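PDB 2RDP: putative transcriptional regulator MarR from Geobacillus stearothermophilus, which probably binds DNA as a dimer through winged helix-turn-helix domains and regulates transcription, as other members of the MarR family do. Local coordinates for residues 45-50 and 60-65; 49-52 and 56-59; 75-80 and 84-89. All blocks are in the same frame, centred on the assembly; numbering follows the deposited sequence.

Contact 1 (45-50 and 60-65); sequences FVALQW and GELSNK
W50 and K65 carry the outer half of this helix-helix contact, while A47, W50 and L62 close the inner half. The tight part is the packing of lysine methylenes over the indole. K65 CB sits over the five-membered ring of W50, 3.9 Å from its centroid and only 13° off the ring normal, a clear CH-pi contact. Further along the same side chain, K65 CD rests on the same face over the CE3 side of the six-membered ring, 3.6 Å from W50 CE3. With CG placed anti to the carbonyl carbon (chi1 -78°), the lysine runs extended across the ring and bends only at its last bond, where NZ turns off toward E54 in a long, weak ion pair. At the CB end of the indole, L62 points one methyl into the corner where W50 leaves its helix: L62 CD1 is 3.9 Å from W50 CB and 4.0 Å from A47 O, while its other methyl, L62 CD2, lies 4.3 Å from A47 CB.

The pyrrole edge is the looser, wetter side. A water in the plane of the indole accepts the proton of W50 NE1 at 2.9 Å and gives a weak bond to K65 O at 3.3 Å, linking the indole N-H to the K65 carbonyl beside the CH-pi contact. The other face of the indole is covered by Q49 NE2, and Y22 of the second subunit brings its ring against W50 at about 60° between planes.

The segment axes stay 10.5 Å apart. In the winged-helix domain this joins helix 42-54 to helix 59-66, the first helix of the helix-turn-helix; helix 70-82 packs against both, with M80 on A47 and V77 on L62, and helix 104-124 lies against F45 and L48.

Contact 2 (49-52 and 56-59); sequences QWLL and DLTV
After helix 42-54 the chain doubles back and passes the helix it has just left in an extended conformation (L57 phi -130°, psi 143°), with the CA atoms of L51 and D56 6.0 Å apart. This is the connection of the winged helix-turn-helix fold between helix 42-54 and helix 59-66, and the backbone of L57 bonds to that of I100, tying it to a strand of the wing.

The contact is apolar. L57 points its side chain at the helix, and L51 meets it obliquely with a single methyl: L51 CD2 lies 4.0 Å from L57 CB and 3.8 Å from L57 N, so that it covers the backbone as well as the root of the side chain. L57 then reaches over to the preceding helix residue, its CD1 4.2 Å from W50 CB, touching the stem of the tryptophan and not its ring. Beyond that, L57 packs on L62, and L51 on I100.

The CB of D56 points away from the helix, and its OD1 forms a salt bridge with R101. The start of helix 59-66 is fastened by a capping box: E61 OE2 accepts from T58 N, and in return T58 OG1, at the N-cap, caps the backbone N of E61.

Contact 3 (75-80 and 84-89); sequences DLVDRM and GLVARV
A Schellman motif ends helix 70-82 where M80 meets L85, and turns the chain into the first strand of the wing; in MarR relatives the equivalent helix reads DNA. L85 N donates to M80 O at 2.9 Å, with G84, at positive phi, as the C-prime residue. L85 folds over the selenomethionine, its CD1 3.8 Å from M80 CG, crossing it at about a right angle. V86 adds its CG2 against M80 CB at 4.0 Å.

Farther along the strand, the extended side chain of R88 reaches back to the helix and holds one oxygen with two nitrogens. D78 OD1 is met by R88 NH2 at 2.8 Å, nearly along its C-O axis (N-H...O 146°) and 16° out of the guanidinium plane; R88 NH1 adds a weak bond at 3.1 Å. The carboxylate and guanidinium planes are 52° apart. V77 CG1 lies over one guanidinium face, toward its rim, and E81 is a second salt-bridge partner for NH2. With a leucine in place of R88, D78 and E81 would probably lose their shared counter-charge. The cation, set between two acids, probably offsets their repulsion and fastens wing to helix.

In the fold
Contacts 1 and 2 both start from helix 42-54 and share W50: one carries it to helix 59-66, the other to the linker at 56-59, and they merge where L57 CD1 meets L62 CD1. Contact 3 joins helix 70-82 to the wing, farther from the centre of the chain. All three are partly buried, their centres about 9, 12 and 18 Å from that of the chain in order. The chemistry differs: aromatic, aliphatic and water-bridged in contact 1, purely apolar in contact 2, apolar plus a salt bridge in contact 3. Their buried sides run together, with A47 on M80, L62 on V77 and L51 on V86. The second subunit reaches helix 42-54 but not contact 3.

Contact 1 (45-50 and 60-65)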
loop_
_atom_site.group_PDB
_atom_site.type_symbol
_atom_site.label_atom_id
_atom_site.label_comp_id
_atom_site.label_asym_id
_atom_site.label_seq_id
_atom_site.Cartn_x
_atom_site.Cartn_y
_atom_site.Cartn_z
ATOM N N PHE A 45 4.943 12.725 2.488
ATOM C CA PHE A 45 4.474 12.028 3.690
ATOM C C PHE A 45 5.436 10.892 4.134
ATOM O O PHE A 45 5.940 10.906 5.268
ATOM C CB PHE A 45 3.017 11.547 3.558
ATOM C CG PHE A 45 2.568 10.713 4.720
ATOM C CD1 PHE A 45 2.200 11.307 5.920
ATOM C CD2 PHE A 45 2.580 9.322 4.634
ATOM C CE1 PHE A 45 1.837 10.538 7.020
ATOM C CE2 PHE A 45 2.185 8.530 5.737
ATOM C CZ PHE A 45 1.807 9.167 6.931
ATOM N N VAL A 46 5.733 9.949 3.239
ATOM C CA VAL A 46 6.634 8.841 3.581
ATOM C C VAL A 46 8.002 9.346 4.073
ATOM O O VAL A 46 8.505 8.898 5.113
ATOM C CB VAL A 46 6.796 7.867 2.399
ATOM C CG1 VAL A 46 7.791 6.764 2.719
ATOM C CG2 VAL A 46 5.415 7.246 2.009
ATOM N N ALA A 47 8.601 10.284 3.317
ATOM C CA ALA A 47 9.894 10.840 3.660
ATOM C C ALA A 47 9.872 11.470 5.060
ATOM O O ALA A 47 10.734 11.160 5.897
ATOM C CB ALA A 47 10.335 11.856 2.602
ATOM N N LEU A 48 8.895 12.349 5.299
ATOM C CA LEU A 48 8.725 13.054 6.573
ATOM C C LEU A 48 8.483 12.130 7.768
ATOM O O LEU A 48 9.067 12.318 8.834
ATOM C CB LEU A 48 7.604 14.086 6.469
ATOM C CG LEU A 48 7.813 15.296 5.539
ATOM C CD1 LEU A 48 6.521 16.057 5.359
ATOM C CD2 LEU A 48 8.896 16.203 6.047
ATOM N N GLN A 49 7.607 11.155 7.595
ATOM C CA GLN A 49 7.375 10.140 8.603
ATOM C C GLN A 49 8.663 9.349 8.957
ATOM O O GLN A 49 8.867 9.022 10.106
ATOM C CB GLN A 49 6.222 9.240 8.135
ATOM C CG GLN A 49 6.163 7.840 8.778
ATOM C CD GLN A 49 6.731 6.690 7.907
ATOM O OE1 GLN A 49 6.579 6.688 6.677
ATOM N NE2 GLN A 49 7.367 5.693 8.570
ATOM N N TRP A 50 9.530 9.057 7.979
ATOM C CA TRP A 50 10.816 8.390 8.257
ATOM C C TRP A 50 11.727 9.269 9.111
ATOM O O TRP A 50 12.375 8.789 10.026
ATOM C CB TRP A 50 11.556 7.975 6.962
ATOM C CG TRP A 50 11.093 6.689 6.385
ATOM C CD1 TRP A 50 10.537 6.487 5.146
ATOM C CD2 TRP A 50 11.104 5.412 7.026
ATOM N NE1 TRP A 50 10.208 5.173 4.976
ATOM C CE2 TRP A 50 10.541 4.483 6.114
ATOM C CE3 TRP A 50 11.533 4.955 8.290
ATOM C CZ2 TRP A 50 10.388 3.115 6.428
ATOM C CZ3 TRP A 50 11.395 3.595 8.595
ATOM C CH2 TRP A 50 10.834 2.691 7.661
ATOM N N GLY A 60 21.195 8.854 1.273
ATOM C CA GLY A 60 21.405 7.434 1.125
ATOM C C GLY A 60 20.567 6.608 2.095
ATOM O O GLY A 60 19.963 5.632 1.698
ATOM N N GLU A 61 20.514 6.995 3.363
ATOM C CA GLU A 61 19.724 6.264 4.344
ATOM C C GLU A 61 18.244 6.375 4.051
ATOM O O GLU A 61 17.493 5.398 4.158
ATOM C CB GLU A 61 19.986 6.791 5.741
ATOM C CG GLU A 61 21.426 6.728 6.107
ATOM C CD GLU A 61 21.686 7.167 7.526
ATOM O OE1 GLU A 61 22.338 6.376 8.240
ATOM O OE2 GLU A 61 21.261 8.284 7.919
ATOM N N LEU A 62 17.821 7.561 3.660
ATOM C CA LEU A 62 16.421 7.805 3.387
ATOM C C LEU A 62 15.982 6.995 2.185
ATOM O O LEU A 62 14.939 6.353 2.192
ATOM C CB LEU A 62 16.167 9.324 3.177
ATOM C CG LEU A 62 14.717 9.780 2.935
ATOM C CD1 LEU A 62 13.809 9.312 4.083
ATOM C CD2 LEU A 62 14.620 11.290 2.820
ATOM N N SER A 63 16.799 6.996 1.151
ATOM C CA SER A 63 16.428 6.282 -0.064
ATOM C C SER A 63 16.371 4.767 0.163
ATOM O O SER A 63 15.537 4.098 -0.429
ATOM C CB SER A 63 17.382 6.640 -1.218
ATOM O OG SER A 63 18.630 6.087 -0.935
ATOM N N ASN A 64 17.258 4.234 1.004
ATOM C CA ASN A 64 17.200 2.798 1.378
ATOM C C ASN A 64 15.942 2.397 2.143
ATOM O O ASN A 64 15.458 1.269 1.983
ATOM C CB ASN A 64 18.458 2.354 2.139
ATOM C CG ASN A 64 19.665 2.163 1.210
ATOM O OD1 ASN A 64 19.497 1.969 0.007
ATOM N ND2 ASN A 64 20.880 2.214 1.767
ATOM N N LYS A 65 15.436 3.328 2.959
ATOM C CA LYS A 65 14.175 3.177 3.684
ATOM C C LYS A 65 12.957 3.222 2.799
ATOM O O LYS A 65 11.976 2.565 3.071
ATOM C CB LYS A 65 14.088 4.191 4.830
ATOM C CG LYS A 65 14.953 3.677 5.973
ATOM C CD LYS A 65 14.957 4.520 7.204
ATOM C CE LYS A 65 15.921 3.887 8.241
ATOM N NZ LYS A 65 15.566 2.457 8.572
HETATM O O HOH W 1 8.772 3.505 3.039
#

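Contact 2 (49-52 and 56-59)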
loop_
_atom_site.group_PDB
_atom_site.type_symbol
_atom_site.label_atom_id
_atom_site.label_comp_id
_atom_site.label_asym_id
_atom_site.label_seq_id
_atom_site.Cartn_x
_atom_site.Cartn_y
_atom_site.Cartn_z
ATOM N N GLN A 49 7.607 11.155 7.595
ATOM C CA GLN A 49 7.375 10.140 8.603
ATOM C C GLN A 49 8.663 9.349 8.957
ATOM O O GLN A 49 8.867 9.022 10.106
ATOM C CB GLN A 49 6.222 9.240 8.135
ATOM C CG GLN A 49 6.163 7.840 8.778
ATOM C CD GLN A 49 6.731 6.690 7.907
ATOM O OE1 GLN A 49 6.579 6.688 6.677
ATOM N NE2 GLN A 49 7.367 5.693 8.570
ATOM N N TRP A 50 9.530 9.057 7.979
ATOM C CA TRP A 50 10.816 8.390 8.257
ATOM C C TRP A 50 11.727 9.269 9.111
ATOM O O TRP A 50 12.375 8.789 10.026
ATOM C CB TRP A 50 11.556 7.975 6.962
ATOM C CG TRP A 50 11.093 6.689 6.385
ATOM C CD1 TRP A 50 10.537 6.487 5.146
ATOM C CD2 TRP A 50 11.104 5.412 7.026
ATOM N NE1 TRP A 50 10.208 5.173 4.976
ATOM C CE2 TRP A 50 10.541 4.483 6.114
ATOM C CE3 TRP A 50 11.533 4.955 8.290
ATOM C CZ2 TRP A 50 10.388 3.115 6.428
ATOM C CZ3 TRP A 50 11.395 3.595 8.595
ATOM C CH2 TRP A 50 10.834 2.691 7.661
ATOM N N LEU A 51 11.773 10.557 8.807
ATOM C CA LEU A 51 12.556 11.503 9.583
ATOM C C LEU A 51 12.006 11.689 10.999
ATOM O O LEU A 51 12.771 11.815 11.958
ATOM C CB LEU A 51 12.606 12.851 8.861
ATOM C CG LEU A 51 13.419 12.901 7.561
ATOM C CD1 LEU A 51 13.091 14.166 6.809
ATOM C CD2 LEU A 51 14.898 12.793 7.852
ATOM N N LEU A 52 10.682 11.730 11.126
ATOM C CA LEU A 52 10.043 11.799 12.437
ATOM C C LEU A 52 10.408 10.557 13.265
ATOM O O LEU A 52 10.818 10.675 14.420
ATOM C CB LEU A 52 8.513 11.930 12.308
ATOM C CG LEU A 52 7.644 12.114 13.571
ATOM C CD1 LEU A 52 7.834 13.483 14.163
ATOM C CD2 LEU A 52 6.161 11.855 13.273
ATOM N N ASP A 56 17.471 12.541 12.058
ATOM C CA ASP A 56 18.233 12.961 10.868
ATOM C C ASP A 56 18.702 11.768 10.031
ATOM O O ASP A 56 19.210 10.804 10.581
ATOM C CB ASP A 56 19.442 13.801 11.261
ATOM C CG ASP A 56 19.074 15.106 11.984
ATOM O OD1 ASP A 56 20.030 15.856 12.351
ATOM O OD2 ASP A 56 17.855 15.384 12.180
ATOM N N LEU A 57 18.496 11.818 8.717
ATOM C CA LEU A 57 18.904 10.731 7.793
ATOM C C LEU A 57 19.674 11.314 6.643
ATOM O O LEU A 57 19.354 12.398 6.190
ATOM C CB LEU A 57 17.690 9.990 7.219
ATOM C CG LEU A 57 16.764 9.198 8.159
ATOM C CD1 LEU A 57 15.640 8.617 7.360
ATOM C CD2 LEU A 57 17.510 8.087 8.922
ATOM N N THR A 58 20.699 10.618 6.168
ATOM C CA THR A 58 21.336 11.015 4.920
ATOM C C THR A 58 20.384 10.665 3.782
ATOM O O THR A 58 19.423 9.938 3.981
ATOM C CB THR A 58 22.702 10.326 4.716
ATOM O OG1 THR A 58 22.502 8.930 4.517
ATOM C CG2 THR A 58 23.628 10.527 5.933
ATOM N N VAL A 59 20.626 11.188 2.593
ATOM C CA VAL A 59 19.802 10.854 1.431
ATOM C C VAL A 59 19.982 9.367 1.111
ATOM O O VAL A 59 19.046 8.691 0.710
ATOM C CB VAL A 59 20.179 11.730 0.179
ATOM C CG1 VAL A 59 19.486 11.233 -1.058
ATOM C CG2 VAL A 59 19.840 13.204 0.389
#

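Contact 3 (75-80 and 84-89)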
loop_
_atom_site.group_PDB
_atom_site.type_symbol
_atom_site.label_atom_id
_atom_site.label_comp_id
_atom_site.label_asym_id
_atom_site.label_seq_id
_atom_site.Cartn_x
_atom_site.Cartn_y
_atom_site.Cartn_z
ATOM N N ASP A 75 15.799 14.630 -5.564
ATOM C CA ASP A 75 14.763 15.531 -6.099
ATOM C C ASP A 75 13.651 15.766 -5.083
ATOM O O ASP A 75 13.143 16.868 -4.953
ATOM C CB ASP A 75 14.151 14.977 -7.384
ATOM C CG ASP A 75 15.159 14.926 -8.572
ATOM O OD1 ASP A 75 16.255 15.545 -8.513
ATOM O OD2 ASP A 75 14.833 14.248 -9.584
ATOM N N LEU A 76 13.267 14.722 -4.365
ATOM C CA LEU A 76 12.234 14.813 -3.333
ATOM C C LEU A 76 12.686 15.694 -2.157
ATOM O O LEU A 76 11.971 16.612 -1.737
ATOM C CB LEU A 76 11.865 13.405 -2.873
ATOM C CG LEU A 76 10.783 13.237 -1.800
ATOM C CD1 LEU A 76 9.422 13.563 -2.354
ATOM C CD2 LEU A 76 10.820 11.790 -1.373
ATOM N N VAL A 77 13.879 15.402 -1.642
ATOM C CA VAL A 77 14.485 16.190 -0.597
ATOM C C VAL A 77 14.618 17.651 -1.058
ATOM O O VAL A 77 14.197 18.550 -0.349
ATOM C CB VAL A 77 15.811 15.569 -0.128
ATOM C CG1 VAL A 77 16.585 16.519 0.828
ATOM C CG2 VAL A 77 15.524 14.239 0.554
ATOM N N ASP A 78 15.145 17.875 -2.259
ATOM C CA ASP A 78 15.200 19.219 -2.852
ATOM C C ASP A 78 13.850 19.964 -2.804
ATOM O O ASP A 78 13.841 21.116 -2.383
ATOM C CB ASP A 78 15.724 19.185 -4.300
ATOM C CG ASP A 78 17.221 18.824 -4.405
ATOM O OD1 ASP A 78 17.902 18.751 -3.355
ATOM O OD2 ASP A 78 17.709 18.602 -5.563
ATOM N N ARG A 79 12.739 19.327 -3.233
ATOM C CA ARG A 79 11.388 19.957 -3.161
ATOM C C ARG A 79 11.039 20.324 -1.723
ATOM O O ARG A 79 10.608 21.447 -1.459
ATOM C CB ARG A 79 10.254 19.050 -3.702
ATOM C CG ARG A 79 9.672 19.381 -5.098
ATOM C CD ARG A 79 8.433 20.309 -5.091
ATOM N NE ARG A 79 8.545 21.347 -6.143
ATOM C CZ ARG A 79 8.569 22.685 -5.950
ATOM N NH1 ARG A 79 8.697 23.507 -6.995
ATOM N NH2 ARG A 79 8.444 23.220 -4.729
HETATM N N MSE A 80 11.231 19.387 -0.794
HETATM C CA MSE A 80 10.852 19.619 0.590
HETATM C C MSE A 80 11.688 20.674 1.255
HETATM O O MSE A 80 11.191 21.430 2.075
HETATM C CB MSE A 80 10.927 18.341 1.384
HETATM C CG MSE A 80 9.935 17.316 0.911
HETATM SE SE MSE A 80 10.065 15.678 1.953
HETATM C CE MSE A 80 11.795 14.998 1.416
ATOM N N GLY A 84 10.538 24.464 2.797
ATOM C CA GLY A 84 10.793 24.633 4.228
ATOM C C GLY A 84 10.314 23.530 5.162
ATOM O O GLY A 84 10.119 23.767 6.357
ATOM N N LEU A 85 10.135 22.319 4.634
ATOM C CA LEU A 85 9.739 21.156 5.443
ATOM C C LEU A 85 10.929 20.468 6.086
ATOM O O LEU A 85 10.786 19.851 7.121
ATOM C CB LEU A 85 9.028 20.113 4.570
ATOM C CG LEU A 85 7.809 20.564 3.777
ATOM C CD1 LEU A 85 7.416 19.502 2.735
ATOM C CD2 LEU A 85 6.670 20.903 4.739
ATOM N N VAL A 86 12.099 20.560 5.450
ATOM C CA VAL A 86 13.338 19.924 5.941
ATOM C C VAL A 86 14.515 20.850 5.660
ATOM O O VAL A 86 14.429 21.717 4.794
ATOM C CB VAL A 86 13.629 18.495 5.257
ATOM C CG1 VAL A 86 12.404 17.570 5.318
ATOM C CG2 VAL A 86 14.114 18.629 3.827
ATOM N N ALA A 87 15.608 20.657 6.386
ATOM C CA ALA A 87 16.867 21.339 6.095
ATOM C C ALA A 87 17.950 20.285 5.914
ATOM O O ALA A 87 17.821 19.161 6.401
ATOM C CB ALA A 87 17.248 22.300 7.230
ATOM N N ARG A 88 18.996 20.642 5.183
ATOM C CA ARG A 88 20.201 19.818 5.095
ATOM C C ARG A 88 21.213 20.272 6.144
ATOM O O ARG A 88 21.466 21.460 6.292
ATOM C CB ARG A 88 20.806 19.943 3.703
ATOM C CG ARG A 88 20.090 19.135 2.648
ATOM C CD ARG A 88 20.750 19.370 1.319
ATOM N NE ARG A 88 20.577 18.231 0.405
ATOM C CZ ARG A 88 19.693 18.182 -0.589
ATOM N NH1 ARG A 88 19.644 17.112 -1.369
ATOM N NH2 ARG A 88 18.859 19.200 -0.803
ATOM N N VAL A 89 21.766 19.329 6.895
ATOM C CA VAL A 89 22.644 19.669 8.010
ATOM C C VAL A 89 23.872 18.794 7.973
ATOM O O VAL A 89 23.767 17.577 8.130
ATOM C CB VAL A 89 21.938 19.466 9.401
ATOM C CG1 VAL A 89 22.902 19.826 10.550
ATOM C CG2 VAL A 89 20.678 20.303 9.510
#